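Local coordinates for protein tungsten-containing formylmethanofuran dehydrogenase 2 subunit C (Methanothermobacter wolfeii, PDB 5T5I) that forms subunit C of a tungsten formylmethanofuran dehydrogenase, an enzyme that probably interconverts carbon dioxide plus methanofuran with formylmethanofuran in methanogens, at residues I21-A27 and A61-I67; G201-A205 and G247-I251; A241-F245 and I257-V262. All blocks are in the same frame, centred on the assembly; numbering follows the deposited sequence.

Contact 1: residues I21-A27 and A61-I67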
loop_
_atom_site.group_PDB
_atom_site.type_symbol
_atom_site.label_atom_id
_atom_site.label_comp_id
_atom_site.label_asym_id
_atom_site.label_seq_id
_atom_site.Cartn_x
_atom_site.Cartn_y
_atom_site.Cartn_z
ATOM N N ILE C 21 57.657 3.119 -17.369
ATOM C CA ILE C 21 57.701 4.491 -16.852
ATOM C C ILE C 21 57.674 4.382 -15.328
ATOM O O ILE C 21 56.610 4.321 -14.714
ATOM C CB ILE C 21 56.594 5.424 -17.396
ATOM C CG1 ILE C 21 56.757 5.583 -18.920
ATOM C CG2 ILE C 21 56.687 6.827 -16.706
ATOM C CD1 ILE C 21 55.608 6.330 -19.630
ATOM N N LYS C 22 58.855 4.294 -14.742
ATOM C CA LYS C 22 59.024 4.244 -13.297
ATOM C C LYS C 22 60.463 4.587 -12.906
ATOM O O LYS C 22 61.380 4.295 -13.679
ATOM C CB LYS C 22 58.613 2.887 -12.702
ATOM C CG LYS C 22 59.252 1.652 -13.320
ATOM C CD LYS C 22 58.958 0.434 -12.441
ATOM C CE LYS C 22 59.181 -0.925 -13.073
ATOM N NZ LYS C 22 57.972 -1.441 -13.769
ATOM N N PRO C 23 60.692 5.169 -11.713
ATOM C CA PRO C 23 62.075 5.514 -11.310
ATOM C C PRO C 23 63.080 4.346 -11.346
ATOM O O PRO C 23 64.250 4.567 -11.670
ATOM C CB PRO C 23 61.888 6.074 -9.895
ATOM C CG PRO C 23 60.492 6.611 -9.891
ATOM C CD PRO C 23 59.720 5.611 -10.691
ATOM N N ASP C 24 62.616 3.101 -11.076
ATOM C CA ASP C 24 63.466 1.898 -11.096
ATOM C C ASP C 24 64.121 1.637 -12.472
ATOM O O ASP C 24 65.269 1.198 -12.528
ATOM C CB ASP C 24 62.669 0.662 -10.660
ATOM C CG ASP C 24 62.095 0.788 -9.266
ATOM O OD1 ASP C 24 61.067 1.501 -9.105
ATOM O OD2 ASP C 24 62.696 0.225 -8.327
ATOM N N VAL C 25 63.399 1.922 -13.569
ATOM C CA VAL C 25 63.924 1.735 -14.924
ATOM C C VAL C 25 64.743 2.954 -15.344
ATOM O O VAL C 25 65.750 2.790 -16.019
ATOM C CB VAL C 25 62.787 1.436 -15.930
ATOM C CG1 VAL C 25 63.315 1.336 -17.364
ATOM C CG2 VAL C 25 62.064 0.148 -15.547
ATOM N N PHE C 26 64.296 4.175 -14.978
ATOM C CA PHE C 26 64.985 5.414 -15.362
ATOM C C PHE C 26 66.334 5.537 -14.658
ATOM O O PHE C 26 67.245 6.144 -15.216
ATOM C CB PHE C 26 64.095 6.646 -15.096
ATOM C CG PHE C 26 62.988 6.916 -16.100
ATOM C CD1 PHE C 26 62.332 5.870 -16.746
ATOM C CD2 PHE C 26 62.522 8.207 -16.308
ATOM C CE1 PHE C 26 61.312 6.128 -17.667
ATOM C CE2 PHE C 26 61.492 8.460 -17.214
ATOM C CZ PHE C 26 60.888 7.417 -17.879
ATOM N N ALA C 27 66.489 4.917 -13.461
ATOM C CA ALA C 27 67.750 4.961 -12.701
ATOM C C ALA C 27 68.934 4.404 -13.496
ATOM O O ALA C 27 68.831 3.322 -14.075
ATOM C CB ALA C 27 67.599 4.209 -11.388
ATOM N N ALA C 61 70.282 6.312 -8.611
ATOM C CA ALA C 61 69.395 5.601 -7.681
ATOM C C ALA C 61 67.918 5.993 -7.892
ATOM O O ALA C 61 67.630 7.175 -8.076
ATOM C CB ALA C 61 69.819 5.916 -6.255
ATOM N N PRO C 62 66.966 5.037 -7.855
ATOM C CA PRO C 62 65.553 5.407 -8.078
ATOM C C PRO C 62 64.949 6.345 -7.037
ATOM O O PRO C 62 64.053 7.110 -7.380
ATOM C CB PRO C 62 64.835 4.061 -8.124
ATOM C CG PRO C 62 65.717 3.118 -7.407
ATOM C CD PRO C 62 67.112 3.581 -7.653
ATOM N N GLU C 63 65.435 6.293 -5.780
ATOM C CA GLU C 63 64.960 7.172 -4.702
ATOM C C GLU C 63 65.253 8.654 -4.978
ATOM O O GLU C 63 64.579 9.510 -4.403
ATOM C CB GLU C 63 65.514 6.759 -3.314
ATOM C CG GLU C 63 67.031 6.676 -3.202
ATOM C CD GLU C 63 67.628 5.289 -3.349
ATOM O OE1 GLU C 63 68.667 5.032 -2.703
ATOM O OE2 GLU C 63 67.098 4.477 -4.143
ATOM N N ASP C 64 66.248 8.957 -5.846
ATOM C CA ASP C 64 66.589 10.331 -6.219
ATOM C C ASP C 64 65.925 10.767 -7.536
ATOM O O ASP C 64 66.224 11.855 -8.009
ATOM C CB ASP C 64 68.119 10.487 -6.318
ATOM C CG ASP C 64 68.847 10.118 -5.044
ATOM O OD1 ASP C 64 68.348 10.474 -3.950
ATOM O OD2 ASP C 64 69.910 9.476 -5.138
ATOM N N ILE C 65 64.996 9.970 -8.100
ATOM C CA ILE C 65 64.337 10.307 -9.363
ATOM C C ILE C 65 62.907 10.735 -9.145
ATOM O O ILE C 65 62.138 10.038 -8.477
ATOM C CB ILE C 65 64.433 9.137 -10.375
ATOM C CG1 ILE C 65 65.880 9.044 -10.896
ATOM C CG2 ILE C 65 63.430 9.315 -11.540
ATOM C CD1 ILE C 65 66.212 7.901 -11.675
ATOM N N LYS C 66 62.546 11.854 -9.785
ATOM C CA LYS C 66 61.200 12.398 -9.821
ATOM C C LYS C 66 60.812 12.508 -11.301
ATOM O O LYS C 66 61.406 13.308 -12.027
ATOM C CB LYS C 66 61.165 13.771 -9.152
ATOM C CG LYS C 66 59.772 14.364 -9.019
ATOM C CD LYS C 66 59.861 15.863 -8.718
ATOM C CE LYS C 66 58.640 16.421 -8.034
ATOM N NZ LYS C 66 58.959 17.007 -6.706
ATOM N N ILE C 67 59.853 11.687 -11.760
ATOM C CA ILE C 67 59.375 11.740 -13.139
ATOM C C ILE C 67 58.180 12.687 -13.189
ATOM O O ILE C 67 57.206 12.479 -12.463
ATOM C CB ILE C 67 58.999 10.344 -13.706
ATOM C CG1 ILE C 67 60.194 9.365 -13.618
ATOM C CG2 ILE C 67 58.515 10.482 -15.174
ATOM C CD1 ILE C 67 59.879 7.877 -13.931
#
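Ile67 reaches across to the Phe26 ring with its terminal methyl, CD1, a CH-pi contact in an otherwise aliphatic interface. The methyl lies 3.7 Å from the centroid of the Phe26 ring and only 18° off the ring normal, over one face but displaced toward the rim on the CD2 and CE2 side. With CG1 of Ile67 anti to its carbonyl carbon (chi1 -57°) and the chain extended to CD1, the methyl also comes against the backbone at the start of the helix, 3.5 Å from Lys22 C, and beside the ring of Pro23. A long, branched residue suits this place because a single side chain has to serve both an aromatic face and a backbone.

The remaining contacts are aliphatic. CB of Pro23 packs against CG2 of Ile65 at 3.9 Å and against CB of Pro62 at 4.0 Å, so two rigid rings meet where the backbones are nearest. Ile65 directs CD1 at the end of the helix, where it sits tightly, 3.5 Å from Ala27 CA. The small methyl of Ala27 leaves room for Pro62, whose CD is 3.8 Å from Ala27 CB.

No polar bond links the two segments; within them, Lys22 O, at the N-cap residue, receives both Val25 N and Phe26 N, and Ile65 N closes a turn on Pro62 O. The carboxylate of Asp24, at the rim beside Pro62, is held by a hydrogen bond from OD2 to Thr84.

The short helix 23-26 thus lies against the beginning of strand 66-69, with Phe26 continuing onto Ile4 and Leu6 of strand 3-8 and Pro23 onto Ile88 of strand 87-90.

Contact 2: residues G201-A205 and G247-I251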
loop_
_atom_site.group_PDB
_atom_site.type_symbol
_atom_site.label_atom_id
_atom_site.label_comp_id
_atom_site.label_asym_id
_atom_site.label_seq_id
_atom_site.Cartn_x
_atom_site.Cartn_y
_atom_site.Cartn_z
ATOM N N GLY C 201 30.858 -3.423 2.547
ATOM C CA GLY C 201 31.317 -4.563 3.319
ATOM C C GLY C 201 30.688 -5.896 2.953
ATOM O O GLY C 201 30.780 -6.843 3.740
ATOM N N GLY C 202 30.063 -5.984 1.768
ATOM C CA GLY C 202 29.460 -7.224 1.295
ATOM C C GLY C 202 30.470 -8.354 1.327
ATOM O O GLY C 202 31.585 -8.186 0.836
ATOM N N GLU C 203 30.132 -9.452 2.011
ATOM C CA GLU C 203 30.988 -10.635 2.159
ATOM C C GLU C 203 32.362 -10.352 2.829
ATOM O O GLU C 203 33.298 -11.130 2.661
ATOM C CB GLU C 203 31.146 -11.341 0.800
ATOM C CG GLU C 203 29.828 -11.891 0.284
ATOM C CD GLU C 203 29.919 -12.330 -1.159
ATOM O OE1 GLU C 203 29.757 -11.473 -2.054
ATOM O OE2 GLU C 203 30.196 -13.531 -1.390
ATOM N N MET C 204 32.477 -9.282 3.637
ATOM C CA MET C 204 33.741 -9.007 4.322
ATOM C C MET C 204 33.938 -10.028 5.467
ATOM O O MET C 204 32.963 -10.470 6.090
ATOM C CB MET C 204 33.806 -7.545 4.850
ATOM C CG MET C 204 32.981 -7.297 6.110
ATOM S SD MET C 204 32.892 -5.574 6.700
ATOM C CE MET C 204 34.597 -5.095 6.680
ATOM N N ALA C 205 35.199 -10.408 5.705
ATOM C CA ALA C 205 35.599 -11.316 6.792
ATOM C C ALA C 205 36.359 -10.584 7.928
ATOM O O ALA C 205 36.444 -11.097 9.040
ATOM C CB ALA C 205 36.474 -12.423 6.215
ATOM N N GLY C 247 30.109 -7.818 10.809
ATOM C CA GLY C 247 29.713 -8.773 9.779
ATOM C C GLY C 247 30.815 -9.067 8.788
ATOM O O GLY C 247 31.988 -8.829 9.096
ATOM N N ASP C 248 30.502 -9.556 7.582
ATOM C CA ASP C 248 29.181 -9.932 7.073
ATOM C C ASP C 248 28.945 -11.371 7.523
ATOM O O ASP C 248 29.682 -12.272 7.097
ATOM C CB ASP C 248 29.203 -9.819 5.539
ATOM C CG ASP C 248 27.912 -10.121 4.803
ATOM O OD1 ASP C 248 26.995 -10.705 5.416
ATOM O OD2 ASP C 248 27.840 -9.817 3.596
ATOM N N HIS C 249 27.911 -11.621 8.341
ATOM C CA HIS C 249 27.684 -12.966 8.861
ATOM C C HIS C 249 27.151 -13.994 7.824
ATOM O O HIS C 249 26.896 -15.129 8.204
ATOM C CB HIS C 249 26.835 -12.954 10.121
ATOM C CG HIS C 249 27.398 -12.151 11.250
ATOM N ND1 HIS C 249 26.630 -11.145 11.768
ATOM C CD2 HIS C 249 28.595 -12.147 11.896
ATOM C CE1 HIS C 249 27.341 -10.585 12.719
ATOM N NE2 HIS C 249 28.520 -11.130 12.834
ATOM N N ALA C 250 27.107 -13.650 6.516
ATOM C CA ALA C 250 26.919 -14.631 5.451
ATOM C C ALA C 250 28.236 -15.434 5.343
ATOM O O ALA C 250 28.228 -16.514 4.779
ATOM C CB ALA C 250 26.654 -13.949 4.117
ATOM N N ILE C 251 29.369 -14.865 5.833
ATOM C CA ILE C 251 30.708 -15.478 5.830
ATOM C C ILE C 251 30.957 -16.120 7.203
ATOM O O ILE C 251 30.669 -15.505 8.233
ATOM C CB ILE C 251 31.790 -14.410 5.507
ATOM C CG1 ILE C 251 31.591 -13.818 4.087
ATOM C CG2 ILE C 251 33.231 -14.961 5.676
ATOM C CD1 ILE C 251 31.987 -14.758 2.890
#
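Asp248 meets the 201-205 turn both through its backbone and through its carboxylate. Its CB leaves the chain near Gly201 O, at 3.8 Å, and CG stands anti to the backbone N (chi1 -178°), which carries the carboxylate toward Glu203. At the tip the two oxygens divide their work. OD2 accepts the amide of Glu203, with Glu203 N 2.8 Å from Asp248 OD2, on the anti side and at a nearly straight 163°. OD1 turns back to its own loop and takes Ala250 N from above the carboxylate plane, forming an Asx turn. Aspartate suits the place, since its short arm lets one oxygen bridge to the neighbouring loop while the other braces its own turn.

A backbone bond lies alongside, Asp248 N to Met204 O at 3.0 Å, following the cis peptide after Gly247. Ile251 adds the apolar part: its CG1 is 3.5 Å from Glu203 O, and its CG2 faces Ala205 CB.

The Glu203 carboxylate, 6.2 Å away (Glu203 OE1 to Asp248 OD2), meets a basic and an aromatic side chain of another protein chain. The amides probably favour an ionised Asp248; for Glu203 a nearby acidic side chain of that chain may offset the basic one.

Contact 3: residues A241-F245 and I257-V262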
loop_
_atom_site.group_PDB
_atom_site.type_symbol
_atom_site.label_atom_id
_atom_site.label_comp_id
_atom_site.label_asym_id
_atom_site.label_seq_id
_atom_site.Cartn_x
_atom_site.Cartn_y
_atom_site.Cartn_z
ATOM N N ALA C 241 29.635 10.779 16.347
ATOM C CA ALA C 241 28.981 9.514 16.649
ATOM C C ALA C 241 28.797 8.660 15.399
ATOM O O ALA C 241 28.441 9.172 14.332
ATOM C CB ALA C 241 27.635 9.764 17.335
ATOM N N PHE C 242 29.011 7.342 15.552
ATOM C CA PHE C 242 28.859 6.357 14.476
ATOM C C PHE C 242 28.068 5.135 14.933
ATOM O O PHE C 242 28.355 4.595 16.006
ATOM C CB PHE C 242 30.240 5.869 14.007
ATOM C CG PHE C 242 31.099 6.928 13.361
ATOM C CD1 PHE C 242 31.878 7.781 14.133
ATOM C CD2 PHE C 242 31.100 7.101 11.981
ATOM C CE1 PHE C 242 32.657 8.779 13.535
ATOM C CE2 PHE C 242 31.872 8.101 11.386
ATOM C CZ PHE C 242 32.649 8.927 12.164
ATOM N N TYR C 243 27.118 4.665 14.094
ATOM C CA TYR C 243 26.435 3.384 14.299
ATOM C C TYR C 243 27.492 2.337 13.957
ATOM O O TYR C 243 28.194 2.504 12.956
ATOM C CB TYR C 243 25.250 3.202 13.347
ATOM C CG TYR C 243 24.082 4.109 13.638
ATOM C CD1 TYR C 243 23.410 4.044 14.856
ATOM C CD2 TYR C 243 23.587 4.972 12.666
ATOM C CE1 TYR C 243 22.318 4.864 15.123
ATOM C CE2 TYR C 243 22.490 5.793 12.920
ATOM C CZ TYR C 243 21.860 5.739 14.152
ATOM O OH TYR C 243 20.768 6.527 14.410
ATOM N N LYS C 244 27.655 1.314 14.808
ATOM C CA LYS C 244 28.662 0.265 14.648
ATOM C C LYS C 244 27.972 -1.055 14.305
ATOM O O LYS C 244 27.011 -1.454 14.970
ATOM C CB LYS C 244 29.481 0.121 15.945
ATOM C CG LYS C 244 30.648 -0.844 15.842
ATOM C CD LYS C 244 31.374 -0.956 17.176
ATOM C CE LYS C 244 32.605 -1.818 17.105
ATOM N NZ LYS C 244 33.328 -1.845 18.409
ATOM N N PHE C 245 28.479 -1.729 13.279
ATOM C CA PHE C 245 27.953 -3.014 12.800
ATOM C C PHE C 245 29.075 -4.020 12.635
ATOM O O PHE C 245 30.164 -3.636 12.204
ATOM C CB PHE C 245 27.283 -2.826 11.428
ATOM C CG PHE C 245 26.096 -1.901 11.420
ATOM C CD1 PHE C 245 24.811 -2.389 11.628
ATOM C CD2 PHE C 245 26.251 -0.549 11.129
ATOM C CE1 PHE C 245 23.705 -1.539 11.566
ATOM C CE2 PHE C 245 25.153 0.305 11.095
ATOM C CZ PHE C 245 23.886 -0.193 11.316
ATOM N N ILE C 257 34.077 -4.787 10.573
ATOM C CA ILE C 257 33.348 -3.694 11.238
ATOM C C ILE C 257 32.993 -2.616 10.217
ATOM O O ILE C 257 33.856 -2.196 9.437
ATOM C CB ILE C 257 34.163 -3.090 12.430
ATOM C CG1 ILE C 257 34.396 -4.119 13.561
ATOM C CG2 ILE C 257 33.503 -1.833 12.995
ATOM C CD1 ILE C 257 33.119 -4.612 14.323
ATOM N N VAL C 258 31.731 -2.161 10.236
ATOM C CA VAL C 258 31.272 -1.032 9.425
ATOM C C VAL C 258 30.807 0.068 10.403
ATOM O O VAL C 258 29.927 -0.189 11.235
ATOM C CB VAL C 258 30.147 -1.404 8.418
ATOM C CG1 VAL C 258 29.584 -0.156 7.726
ATOM C CG2 VAL C 258 30.653 -2.395 7.376
ATOM N N TYR C 259 31.392 1.275 10.291
ATOM C CA TYR C 259 30.987 2.463 11.063
ATOM C C TYR C 259 30.237 3.394 10.090
ATOM O O TYR C 259 30.724 3.640 8.989
ATOM C CB TYR C 259 32.194 3.218 11.654
ATOM C CG TYR C 259 32.844 2.533 12.834
ATOM C CD1 TYR C 259 32.243 2.543 14.086
ATOM C CD2 TYR C 259 34.109 1.966 12.725
ATOM C CE1 TYR C 259 32.862 1.960 15.192
ATOM C CE2 TYR C 259 34.761 1.429 13.836
ATOM C CZ TYR C 259 34.125 1.406 15.064
ATOM O OH TYR C 259 34.773 0.863 16.150
ATOM N N ALA C 260 29.056 3.874 10.472
ATOM C CA ALA C 260 28.274 4.778 9.627
ATOM C C ALA C 260 27.803 5.973 10.479
ATOM O O ALA C 260 27.171 5.767 11.525
ATOM C CB ALA C 260 27.083 4.043 9.024
ATOM N N ALA C 261 28.133 7.209 10.046
ATOM C CA ALA C 261 27.788 8.466 10.757
ATOM C C ALA C 261 26.303 8.530 11.129
ATOM O O ALA C 261 25.440 8.319 10.263
ATOM C CB ALA C 261 28.154 9.671 9.913
ATOM N N VAL C 262 26.011 8.789 12.419
ATOM C CA VAL C 262 24.626 8.753 12.905
ATOM C C VAL C 262 23.684 9.761 12.210
ATOM O O VAL C 262 22.522 9.425 11.973
ATOM C CB VAL C 262 24.476 8.869 14.452
ATOM C CG1 VAL C 262 25.221 7.744 15.184
ATOM C CG2 VAL C 262 24.862 10.251 14.974
HETATM O O HOH W 1 20.357 9.097 13.555
#
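The Tyr243 ring carries Val262 on one face: CG1 stands 3.8 Å from the ring centroid and only 2° off the normal, a nearly ideal CH-pi contact. The phenol hydroxyl is linked to the same residue by a water, which bonds to Tyr243 OH and donates to Val262 O at 2.7 Å. Tyrosine thus offers both a flat surface for a beta-branched side chain and a polar tip for the backbone beyond it. Phe245, by contrast, meets Val258 O at its ring edge, in plane, with CD2 3.7 Å from that oxygen, while elsewhere its ring meets Phe218 edge-to-face. The Tyr259 ring has CG2 of Ile257, two residues back on its own strand, over one face.

Lys244 runs beside Tyr259, pointing the same way. The extended chain, with CG anti to the backbone N (chi1 -174°), lays its methylenes along the CE1 side of the ring, Lys244 CG coming within 3.6 Å of Tyr259 CE1. The hydroxyl of Tyr259 is bonded to Glu228, with which Lys244 NZ makes a long, weak ion pair. Phe242 shares this face of the strands, its CB 3.9 Å from Tyr259 CD1.

Between these two layers of side chains the backbones pair in antiparallel fashion. Tyr243 and Ala260 exchange two bonds, as do Phe245 and Val258, and Val262 N adds a straight one to Ala241 O at 3.1 Å (171°). Small Ala260 and Ala261 let the bulky aromatics of the partner strand lie close.

Strands 241-247 and 256-261 form an antiparallel beta hairpin. Strand 256-261 runs parallel to 208-211 and strand 241-247 antiparallel to 223-229, outermost within this chain; the hairpin marks the change from parallel to antiparallel pairing, consistent with the closing end of a beta-helix.

In the fold
Contacts 2 and 3 belong to one end of the elongated chain and contact 1 to the other. The centre of contact 1 lies about 41 Å from that of contact 2 and about 42 Å from that of contact 3, on the opposite side of the chain's centre. Contacts 2 and 3 have centres about 16 Å apart and touch: Met204 SD packs 3.9 Å from Val258 CG2. They share the hairpin of strands 241-247 and 256-261, since contact 3 pairs its strands and contact 2 joins its connecting loop to the 201-205 turn. The calcium bound at Ser139, Tyr140 and Asp143 is about 11 Å from the Glu203 side chain, too far for direct binding.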